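Local coordinates for agarase (Pseudoalteromonas fuliginea, PDB 6XJ9), which probably hydrolyses agarose, the galactan of red algal cell walls, as a glycoside hydrolase of family GH50 from a marine bacterium, at residues Leu529-Ala533 with Lys534-Thr538; Arg544-Lys547 with Glu548-Asp552; Ala554-Asn557 with Lys558-Leu562. One frame throughout, in Å; residues are numbered along the deposited sequence.

Contact 1 of 3, residues Leu529-Ala533 with Lys534-Thr538; sequences LGRDA and KTVPT
Arg531 and Val536 meet with their side chains at about a right angle. The valine lays CG2 over one face of the guanidinium, 3.4 Å above its plane and offset toward the rim. Arg531 NH2 comes to 3.7 Å from Val536 CG2. The Arg531 chain bends at CG-CD (chi3 65°), which folds the guanidinium back over the valine. Arg531 NH1 is hydrogen-bonded to Thr461 O. Asp532 and Lys534 lie side by side and point the same way. Their charged ends do not meet, with Asp532 OD2 6.5 Å from Lys534 NZ. The carboxylate takes the backbone instead: Lys534 N donates to Asp532 OD1 at 3.1 Å, almost straight at 171°, an Asx turn. The N-H arrives from above the carboxylate plane. With chi1 at -171° the Asp532 carboxylate swings away from its own N and over the N-H of Lys534. Asp532 O receives Thr535 N at 3.2 Å, the i to i+3 bond of the turn that follows, and, weakly, Val536 N. This brings the chain to Val536, the N-cap residue. The turn joins helix 523-529 to helix 537-550. Ala533 rests on helix 567-572, and Arg531 packs on strand 461-463.

Contact 2 of 3, residues Arg544-Lys547 with Glu548-Asp552; sequences RLMK and EKYTD
Tyr550 N donates to Met546 O at 2.8 Å, and Glu548 N to Arg544 O at 2.9 Å. Both are i to i+4 helix bonds. Lys549 N is shared between Leu545 O and Met546 O, and both bonds are weak. A water bridges side chain and backbone: it donates to Glu548 OE1 and to Leu545 O, the latter at 2.6 Å. Glu548 reaches it with an extended chain whose CG is anti to the backbone N (chi1 179°). Glu548 OE1 lies 4.6 Å from Arg544 NH2 and well out of the guanidinium plane, with no N-H pointing at it. Any attraction is probably between the charges alone, beyond a salt bridge. Arg544 has its salt bridge with Glu541. These bonds form the last turns of helix 537-550. Thr551 N still bonds to Lys547 O at 2.9 Å, and Thr551 then leaves the helix with a positive phi of 65°. On the buried side Met546 and Tyr550 run side by side in a Met-aromatic contact. The sulfur sits in the ring plane at the edge, with SD 3.9 Å from Tyr550 CE2. Lys549 CG lies over one face of the same ring. Tyr550 OH and Lys549 NZ both go to Asp586 of helix 584-609. Lys547 NZ pairs with Asp571, and Leu545 packs on Ala593.

Contact 3 of 3, residues Ala554-Asn557 with Lys558-Leu562; sequences AELN and KVWHL
Leu556 crosses the indole of Trp560 obliquely, with its branched end over one face, and this is the tight part of the contact. Its CG stands over the five-membered ring, 3.7 Å from the centroid and 3° off the normal, a CH-pi contact. CD2 lies over the same face, 3.5 Å from Trp560 CD2, while CD1 approaches the fusion atom Trp560 CE2 and, beyond it, CZ2. Leu556 CG is anti to the backbone N (chi1 -176°), which carries both methyls to the ring. Trp560 NE1 is hydrogen-bonded to Asp586 OD2. In the backbone Trp560 N donates to Leu556 O at 2.7 Å and 172°, nearly along the C=O axis. The exposed side is looser. Glu555 OE2 and Lys558 NZ remain 4.8 Å apart; they may attract weakly but form no salt bridge. At the C-terminal end Leu562 N donates to Asn557 O at 2.8 Å, as His561 turns to positive phi. Asn557 OD1 receives Leu564 N beyond the turn. Replacing Trp560 by an alanine would probably open a gap beside Leu556 where the indole face lay and leave Asp586 without the indole N-H donor. Helix 553-560 packs through Leu556 on helix 567-572 and through Trp560 on Met546 of helix 537-550.

How the contacts relate
Contact 1 is a surface turn, while contacts 2 and 3 are the partly buried C-terminal ends of two successive helices. Contacts 1 and 2 lie near the two ends of helix 537-550, with centres about 16 Å apart and no touch. Contact 1 is mostly polar, resting on one aspartate. Contacts 2 and 3 each add an aromatic to the helix bonds: sulfur at a ring edge in contact 2, leucine over a ring face in contact 3. These two interlock. Met546 SD touches Trp560 CZ2 at 3.7 Å, and Tyr550 packs on Glu555, Leu556 and Val559. Their aromatics share Asp586. Contact 1 reaches contact 3 through Leu529 against Trp560.

Contact 1 of 3, residues Leu529-Ala533 with Lys534-Thr538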
ATOM      1  N   LEU A 529     -29.170  41.252  19.311  1.00 25.74           N
ATOM      2  CA  LEU A 529     -30.242  41.744  20.174  1.00 27.15           C
ATOM      3  C   LEU A 529     -29.777  42.988  20.933  1.00 28.62           C
ATOM      4  O   LEU A 529     -30.596  43.832  21.298  1.00 28.37           O
ATOM      5  CB  LEU A 529     -30.660  40.649  21.164  1.00 25.95           C
ATOM      6  CG  LEU A 529     -31.635  39.592  20.644  1.00 28.06           C
ATOM      7  CD1 LEU A 529     -31.680  38.388  21.572  1.00 26.75           C
ATOM      8  CD2 LEU A 529     -33.030  40.170  20.467  1.00 26.29           C
ATOM      9  N   GLY A 530     -28.457  43.081  21.152  1.00 30.01           N
ATOM     10  CA  GLY A 530     -27.855  44.128  21.965  1.00 31.63           C
ATOM     11  C   GLY A 530     -27.651  45.427  21.190  1.00 33.33           C
ATOM     12  O   GLY A 530     -27.160  46.412  21.751  1.00 33.53           O
ATOM     13  N   ARG A 531     -28.046  45.416  19.908  1.00 32.33           N
ATOM     14  CA  ARG A 531     -27.815  46.523  18.992  1.00 32.43           C
ATOM     15  C   ARG A 531     -29.137  47.208  18.641  1.00 33.80           C
ATOM     16  O   ARG A 531     -30.217  46.716  18.976  1.00 32.75           O
ATOM     17  CB  ARG A 531     -27.024  46.046  17.765  1.00 30.24           C
ATOM     18  CG  ARG A 531     -25.710  45.353  18.106  1.00 27.85           C
ATOM     19  CD  ARG A 531     -25.012  44.682  16.938  1.00 27.74           C
ATOM     20  NE  ARG A 531     -24.580  45.665  15.958  1.00 28.40           N
ATOM     21  CZ  ARG A 531     -24.197  45.411  14.710  1.00 29.05           C
ATOM     22  NH1 ARG A 531     -24.192  44.174  14.241  1.00 27.91           N
ATOM     23  NH2 ARG A 531     -23.827  46.412  13.924  1.00 30.42           N
ATOM     24  N   ASP A 532     -29.032  48.352  17.945  1.00 34.55           N
ATOM     25  CA  ASP A 532     -30.167  49.229  17.703  1.00 34.02           C
ATOM     26  C   ASP A 532     -30.861  48.856  16.395  1.00 34.07           C
ATOM     27  O   ASP A 532     -30.231  48.800  15.340  1.00 32.98           O
ATOM     28  CB  ASP A 532     -29.741  50.701  17.719  1.00 38.18           C
ATOM     29  CG  ASP A 532     -30.891  51.703  17.697  1.00 41.25           C
ATOM     30  OD1 ASP A 532     -32.063  51.277  17.657  1.00 38.80           O
ATOM     31  OD2 ASP A 532     -30.599  52.917  17.711  1.00 48.59           O
ATOM     32  N   ALA A 533     -32.183  48.670  16.479  1.00 32.81           N
ATOM     33  CA  ALA A 533     -33.018  48.381  15.325  1.00 34.46           C
ATOM     34  C   ALA A 533     -32.852  49.432  14.227  1.00 35.51           C
ATOM     35  O   ALA A 533     -33.024  49.102  13.059  1.00 33.23           O
ATOM     36  CB  ALA A 533     -34.463  48.247  15.745  1.00 33.32           C
ATOM     37  N   LYS A 534     -32.511  50.675  14.606  1.00 37.72           N
ATOM     38  CA  LYS A 534     -32.472  51.812  13.693  1.00 37.66           C
ATOM     39  C   LYS A 534     -31.363  51.658  12.657  1.00 37.62           C
ATOM     40  O   LYS A 534     -31.507  52.100  11.519  1.00 40.26           O
ATOM     41  CB  LYS A 534     -32.270  53.127  14.456  1.00 40.87           C
ATOM     42  CG  LYS A 534     -33.511  54.001  14.590  1.00 44.07           C
ATOM     43  CD  LYS A 534     -33.339  55.166  15.549  1.00 47.60           C
ATOM     44  CE  LYS A 534     -34.650  55.728  16.061  1.00 48.25           C
ATOM     45  NZ  LYS A 534     -35.421  56.403  14.991  1.00 51.05           N
ATOM     46  N   THR A 535     -30.243  51.047  13.055  1.00 36.57           N
ATOM     47  CA  THR A 535     -29.090  50.985  12.170  1.00 35.23           C
ATOM     48  C   THR A 535     -28.683  49.542  11.867  1.00 34.34           C
ATOM     49  O   THR A 535     -27.708  49.336  11.154  1.00 35.30           O
ATOM     50  CB  THR A 535     -27.910  51.793  12.728  1.00 36.06           C
ATOM     51  OG1 THR A 535     -27.658  51.339  14.055  1.00 37.28           O
ATOM     52  CG2 THR A 535     -28.153  53.288  12.721  1.00 39.06           C
ATOM     53  N   VAL A 536     -29.424  48.554  12.397  1.00 32.03           N
ATOM     54  CA  VAL A 536     -29.063  47.150  12.233  1.00 30.58           C
ATOM     55  C   VAL A 536     -30.275  46.386  11.696  1.00 29.65           C
ATOM     56  O   VAL A 536     -31.134  45.950  12.463  1.00 30.96           O
ATOM     57  CB  VAL A 536     -28.546  46.535  13.553  1.00 28.78           C
ATOM     58  CG1 VAL A 536     -28.146  45.075  13.382  1.00 29.13           C
ATOM     59  CG2 VAL A 536     -27.398  47.327  14.163  1.00 29.19           C
ATOM     60  N   PRO A 537     -30.411  46.228  10.360  1.00 27.86           N
ATOM     61  CA  PRO A 537     -31.579  45.562   9.774  1.00 27.48           C
ATOM     62  C   PRO A 537     -31.983  44.229  10.408  1.00 27.30           C
ATOM     63  O   PRO A 537     -33.162  44.005  10.660  1.00 29.93           O
ATOM     64  CB  PRO A 537     -31.182  45.419   8.303  1.00 26.87           C
ATOM     65  CG  PRO A 537     -30.301  46.637   8.058  1.00 27.59           C
ATOM     66  CD  PRO A 537     -29.516  46.791   9.342  1.00 26.16           C
ATOM     67  N   THR A 538     -31.010  43.353  10.685  1.00 26.24           N
ATOM     68  CA  THR A 538     -31.328  42.072  11.296  1.00 22.98           C
ATOM     69  C   THR A 538     -31.992  42.274  12.658  1.00 23.69           C
ATOM     70  O   THR A 538     -32.859  41.495  13.044  1.00 23.42           O
ATOM     71  CB  THR A 538     -30.114  41.142  11.382  1.00 22.65           C
ATOM     72  OG1 THR A 538     -29.736  40.837  10.038  1.00 21.87           O
ATOM     73  CG2 THR A 538     -30.434  39.860  12.126  1.00 22.03           C
TER

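Contact 2 of 3, residues Arg544-Lys547 with Glu548-Asp552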
ATOM      1  N   ARG A 544     -39.387  42.802  15.100  1.00 32.14           N
ATOM      2  CA  ARG A 544     -40.649  42.523  14.430  1.00 32.19           C
ATOM      3  C   ARG A 544     -41.233  41.201  14.931  1.00 32.04           C
ATOM      4  O   ARG A 544     -42.406  41.151  15.301  1.00 30.52           O
ATOM      5  CB  ARG A 544     -40.451  42.557  12.909  1.00 34.66           C
ATOM      6  CG  ARG A 544     -41.734  42.646  12.097  1.00 35.63           C
ATOM      7  CD  ARG A 544     -41.556  42.506  10.597  1.00 38.49           C
ATOM      8  NE  ARG A 544     -41.105  41.192  10.135  1.00 39.11           N
ATOM      9  CZ  ARG A 544     -41.827  40.070  10.128  1.00 39.84           C
ATOM     10  NH1 ARG A 544     -41.292  38.949   9.672  1.00 37.26           N
ATOM     11  NH2 ARG A 544     -43.069  40.061  10.589  1.00 41.14           N
ATOM     12  N   LEU A 545     -40.386  40.157  14.997  1.00 29.62           N
ATOM     13  CA  LEU A 545     -40.803  38.789  15.281  1.00 26.67           C
ATOM     14  C   LEU A 545     -41.218  38.625  16.739  1.00 27.35           C
ATOM     15  O   LEU A 545     -42.134  37.854  17.037  1.00 27.54           O
ATOM     16  CB  LEU A 545     -39.671  37.811  14.936  1.00 26.34           C
ATOM     17  CG  LEU A 545     -39.397  37.640  13.444  1.00 26.88           C
ATOM     18  CD1 LEU A 545     -38.093  36.886  13.197  1.00 25.27           C
ATOM     19  CD2 LEU A 545     -40.564  36.935  12.771  1.00 26.65           C
ATOM     20  N   MET A 546     -40.505  39.303  17.646  1.00 27.53           N
ATOM     21  CA  MET A 546     -40.799  39.187  19.066  1.00 29.75           C
ATOM     22  C   MET A 546     -42.086  39.946  19.419  1.00 31.65           C
ATOM     23  O   MET A 546     -42.852  39.498  20.270  1.00 32.47           O
ATOM     24  CB  MET A 546     -39.620  39.684  19.909  1.00 29.74           C
ATOM     25  CG  MET A 546     -38.410  38.747  19.854  1.00 26.70           C
ATOM     26  SD  MET A 546     -38.809  37.082  20.472  1.00 26.78           S
ATOM     27  CE  MET A 546     -39.142  36.199  18.946  1.00 25.40           C
ATOM     28  N   LYS A 547     -42.311  41.094  18.763  1.00 33.27           N
ATOM     29  CA  LYS A 547     -43.528  41.882  18.933  1.00 37.21           C
ATOM     30  C   LYS A 547     -44.714  41.115  18.351  1.00 38.97           C
ATOM     31  O   LYS A 547     -45.817  41.164  18.891  1.00 41.58           O
ATOM     32  CB  LYS A 547     -43.420  43.238  18.225  1.00 33.31           C
ATOM     33  CG  LYS A 547     -42.495  44.259  18.873  1.00 33.19           C
ATOM     34  CD  LYS A 547     -42.343  45.518  18.046  1.00 31.72           C
ATOM     35  CE  LYS A 547     -41.306  46.463  18.608  1.00 30.44           C
ATOM     36  NZ  LYS A 547     -40.863  47.444  17.593  1.00 28.19           N
ATOM     37  N   GLU A 548     -44.475  40.410  17.242  1.00 40.39           N
ATOM     38  CA  GLU A 548     -45.505  39.582  16.639  1.00 41.95           C
ATOM     39  C   GLU A 548     -45.896  38.465  17.606  1.00 42.43           C
ATOM     40  O   GLU A 548     -47.066  38.102  17.672  1.00 45.65           O
ATOM     41  CB  GLU A 548     -45.026  39.022  15.299  1.00 42.94           C
ATOM     42  CG  GLU A 548     -46.042  38.125  14.617  1.00 44.02           C
ATOM     43  CD  GLU A 548     -45.475  37.221  13.534  1.00 46.32           C
ATOM     44  OE1 GLU A 548     -44.284  36.850  13.626  1.00 47.54           O
ATOM     45  OE2 GLU A 548     -46.222  36.885  12.601  1.00 46.04           O
ATOM     46  N   LYS A 549     -44.917  37.946  18.362  1.00 39.66           N
ATOM     47  CA  LYS A 549     -45.136  36.813  19.252  1.00 35.94           C
ATOM     48  C   LYS A 549     -45.723  37.265  20.590  1.00 36.33           C
ATOM     49  O   LYS A 549     -46.547  36.553  21.160  1.00 36.26           O
ATOM     50  CB  LYS A 549     -43.861  35.979  19.449  1.00 32.54           C
ATOM     51  CG  LYS A 549     -43.873  35.011  20.631  1.00 32.21           C
ATOM     52  CD  LYS A 549     -42.905  33.833  20.517  1.00 30.36           C
ATOM     53  CE  LYS A 549     -42.823  33.002  21.780  1.00 29.46           C
ATOM     54  NZ  LYS A 549     -41.886  31.859  21.646  1.00 28.34           N
ATOM     55  N   TYR A 550     -45.286  38.425  21.095  1.00 37.37           N
ATOM     56  CA  TYR A 550     -45.545  38.772  22.487  1.00 38.21           C
ATOM     57  C   TYR A 550     -46.532  39.924  22.641  1.00 42.14           C
ATOM     58  O   TYR A 550     -47.026  40.151  23.747  1.00 48.04           O
ATOM     59  CB  TYR A 550     -44.247  39.055  23.243  1.00 34.23           C
ATOM     60  CG  TYR A 550     -43.460  37.813  23.550  1.00 32.53           C
ATOM     61  CD1 TYR A 550     -43.910  36.901  24.494  1.00 31.64           C
ATOM     62  CD2 TYR A 550     -42.289  37.526  22.865  1.00 32.48           C
ATOM     63  CE1 TYR A 550     -43.198  35.744  24.765  1.00 31.93           C
ATOM     64  CE2 TYR A 550     -41.567  36.375  23.127  1.00 31.21           C
ATOM     65  CZ  TYR A 550     -42.022  35.484  24.080  1.00 31.45           C
ATOM     66  OH  TYR A 550     -41.317  34.349  24.348  1.00 32.86           O
ATOM     67  N   THR A 551     -46.791  40.655  21.551  1.00 43.80           N
ATOM     68  CA  THR A 551     -47.708  41.786  21.566  1.00 46.89           C
ATOM     69  C   THR A 551     -47.139  42.881  22.467  1.00 47.11           C
ATOM     70  O   THR A 551     -46.668  43.900  21.971  1.00 48.79           O
ATOM     71  CB  THR A 551     -49.133  41.359  21.953  1.00 47.47           C
ATOM     72  OG1 THR A 551     -49.462  40.154  21.257  1.00 45.58           O
ATOM     73  CG2 THR A 551     -50.172  42.423  21.670  1.00 47.91           C
ATOM     74  N   ASP A 552     -47.186  42.640  23.785  1.00 49.44           N
ATOM     75  CA  ASP A 552     -46.696  43.564  24.797  1.00 48.60           C
ATOM     76  C   ASP A 552     -45.336  43.082  25.295  1.00 49.82           C
ATOM     77  O   ASP A 552     -45.101  41.879  25.380  1.00 51.36           O
ATOM     78  CB  ASP A 552     -47.656  43.646  25.988  1.00 47.88           C
ATOM     79  CG  ASP A 552     -49.121  43.796  25.611  1.00 45.62           C
ATOM     80  OD1 ASP A 552     -49.425  44.703  24.808  1.00 45.05           O
ATOM     81  OD2 ASP A 552     -49.944  43.007  26.128  1.00 42.00           O
TER
HETATM   82  O   HOH W   1     -43.179  35.868  15.701  1.00 32.65           O

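Contact 3 of 3, residues Ala554-Asn557 with Lys558-Leu562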
ATOM      1  N   ALA A 554     -44.201  43.159  28.209  1.00 48.75           N
ATOM      2  CA  ALA A 554     -44.371  42.542  29.517  1.00 49.01           C
ATOM      3  C   ALA A 554     -44.289  41.018  29.446  1.00 44.37           C
ATOM      4  O   ALA A 554     -43.732  40.400  30.350  1.00 42.93           O
ATOM      5  CB  ALA A 554     -45.674  42.989  30.147  1.00 49.53           C
ATOM      6  N   GLU A 555     -44.865  40.422  28.390  1.00 42.41           N
ATOM      7  CA  GLU A 555     -44.871  38.974  28.228  1.00 41.84           C
ATOM      8  C   GLU A 555     -43.456  38.451  27.962  1.00 39.60           C
ATOM      9  O   GLU A 555     -43.090  37.376  28.435  1.00 36.14           O
ATOM     10  CB  GLU A 555     -45.824  38.537  27.106  1.00 44.99           C
ATOM     11  CG  GLU A 555     -47.287  38.858  27.355  1.00 47.77           C
ATOM     12  CD  GLU A 555     -47.986  38.040  28.430  1.00 47.82           C
ATOM     13  OE1 GLU A 555     -48.994  38.530  28.974  1.00 51.12           O
ATOM     14  OE2 GLU A 555     -47.528  36.921  28.723  1.00 50.66           O
ATOM     15  N   LEU A 556     -42.669  39.207  27.185  1.00 38.24           N
ATOM     16  CA  LEU A 556     -41.302  38.811  26.866  1.00 36.18           C
ATOM     17  C   LEU A 556     -40.423  38.945  28.112  1.00 36.01           C
ATOM     18  O   LEU A 556     -39.635  38.045  28.410  1.00 35.58           O
ATOM     19  CB  LEU A 556     -40.773  39.655  25.698  1.00 32.39           C
ATOM     20  CG  LEU A 556     -39.373  39.286  25.194  1.00 30.66           C
ATOM     21  CD1 LEU A 556     -39.250  39.494  23.696  1.00 29.87           C
ATOM     22  CD2 LEU A 556     -38.296  40.076  25.917  1.00 29.57           C
ATOM     23  N   ASN A 557     -40.589  40.067  28.836  1.00 38.62           N
ATOM     24  CA  ASN A 557     -39.911  40.320  30.102  1.00 40.03           C
ATOM     25  C   ASN A 557     -40.081  39.124  31.033  1.00 40.79           C
ATOM     26  O   ASN A 557     -39.165  38.787  31.784  1.00 39.17           O
ATOM     27  CB  ASN A 557     -40.441  41.569  30.809  1.00 41.66           C
ATOM     28  CG  ASN A 557     -39.855  42.868  30.293  1.00 40.98           C
ATOM     29  OD1 ASN A 557     -38.702  42.919  29.860  1.00 37.79           O
ATOM     30  ND2 ASN A 557     -40.647  43.926  30.347  1.00 40.38           N
ATOM     31  N   LYS A 558     -41.266  38.498  30.972  1.00 41.69           N
ATOM     32  CA  LYS A 558     -41.578  37.342  31.796  1.00 42.76           C
ATOM     33  C   LYS A 558     -40.754  36.146  31.328  1.00 40.49           C
ATOM     34  O   LYS A 558     -40.143  35.450  32.135  1.00 39.22           O
ATOM     35  CB  LYS A 558     -43.073  37.013  31.727  1.00 47.14           C
ATOM     36  CG  LYS A 558     -44.001  38.002  32.419  1.00 50.81           C
ATOM     37  CD  LYS A 558     -45.459  37.577  32.405  1.00 53.32           C
ATOM     38  CE  LYS A 558     -45.775  36.494  33.416  1.00 55.55           C
ATOM     39  NZ  LYS A 558     -47.231  36.229  33.492  1.00 57.66           N
ATOM     40  N   VAL A 559     -40.740  35.915  30.012  1.00 40.25           N
ATOM     41  CA  VAL A 559     -40.129  34.707  29.482  1.00 37.29           C
ATOM     42  C   VAL A 559     -38.610  34.822  29.591  1.00 34.80           C
ATOM     43  O   VAL A 559     -37.958  33.897  30.065  1.00 33.25           O
ATOM     44  CB  VAL A 559     -40.628  34.378  28.056  1.00 39.49           C
ATOM     45  CG1 VAL A 559     -39.975  33.121  27.493  1.00 37.08           C
ATOM     46  CG2 VAL A 559     -42.141  34.220  28.023  1.00 38.28           C
ATOM     47  N   TRP A 560     -38.071  35.995  29.227  1.00 34.36           N
ATOM     48  CA  TRP A 560     -36.635  36.223  29.134  1.00 32.18           C
ATOM     49  C   TRP A 560     -36.035  36.600  30.493  1.00 34.09           C
ATOM     50  O   TRP A 560     -34.809  36.657  30.624  1.00 35.51           O
ATOM     51  CB  TRP A 560     -36.325  37.290  28.066  1.00 29.18           C
ATOM     52  CG  TRP A 560     -36.573  36.904  26.633  1.00 28.43           C
ATOM     53  CD1 TRP A 560     -37.435  35.956  26.159  1.00 27.28           C
ATOM     54  CD2 TRP A 560     -35.957  37.494  25.468  1.00 25.75           C
ATOM     55  NE1 TRP A 560     -37.394  35.909  24.788  1.00 26.09           N
ATOM     56  CE2 TRP A 560     -36.503  36.849  24.335  1.00 26.94           C
ATOM     57  CE3 TRP A 560     -35.000  38.497  25.269  1.00 26.01           C
ATOM     58  CZ2 TRP A 560     -36.109  37.168  23.033  1.00 25.17           C
ATOM     59  CZ3 TRP A 560     -34.627  38.829  23.982  1.00 24.35           C
ATOM     60  CH2 TRP A 560     -35.173  38.168  22.880  1.00 25.39           C
ATOM     61  N   HIS A 561     -36.906  36.835  31.487  0.50 34.56           N
ATOM     62  CA  HIS A 561     -36.548  37.266  32.833  0.50 35.02           C
ATOM     63  C   HIS A 561     -35.831  38.613  32.791  0.50 34.40           C
ATOM     64  O   HIS A 561     -34.754  38.766  33.358  0.50 34.50           O
ATOM     65  CB  HIS A 561     -35.769  36.183  33.597  0.50 35.71           C
ATOM     66  CG  HIS A 561     -35.916  36.268  35.080  0.50 36.76           C
ATOM     67  ND1 HIS A 561     -37.149  36.201  35.708  0.50 37.17           N
ATOM     68  CD2 HIS A 561     -35.000  36.399  36.064  0.50 37.07           C
ATOM     69  CE1 HIS A 561     -36.985  36.293  37.013  0.50 36.75           C
ATOM     70  NE2 HIS A 561     -35.675  36.418  37.256  0.50 37.11           N
ATOM     71  N   LEU A 562     -36.450  39.578  32.106  1.00 34.98           N
ATOM     72  CA  LEU A 562     -35.913  40.920  31.990  1.00 36.47           C
ATOM     73  C   LEU A 562     -36.927  41.916  32.543  1.00 39.21           C
ATOM     74  O   LEU A 562     -38.020  41.534  32.949  1.00 37.91           O
ATOM     75  CB  LEU A 562     -35.593  41.201  30.518  1.00 35.92           C
ATOM     76  CG  LEU A 562     -34.469  40.345  29.934  1.00 34.37           C
ATOM     77  CD1 LEU A 562     -34.323  40.579  28.438  1.00 32.17           C
ATOM     78  CD2 LEU A 562     -33.158  40.606  30.659  1.00 33.51           C
TER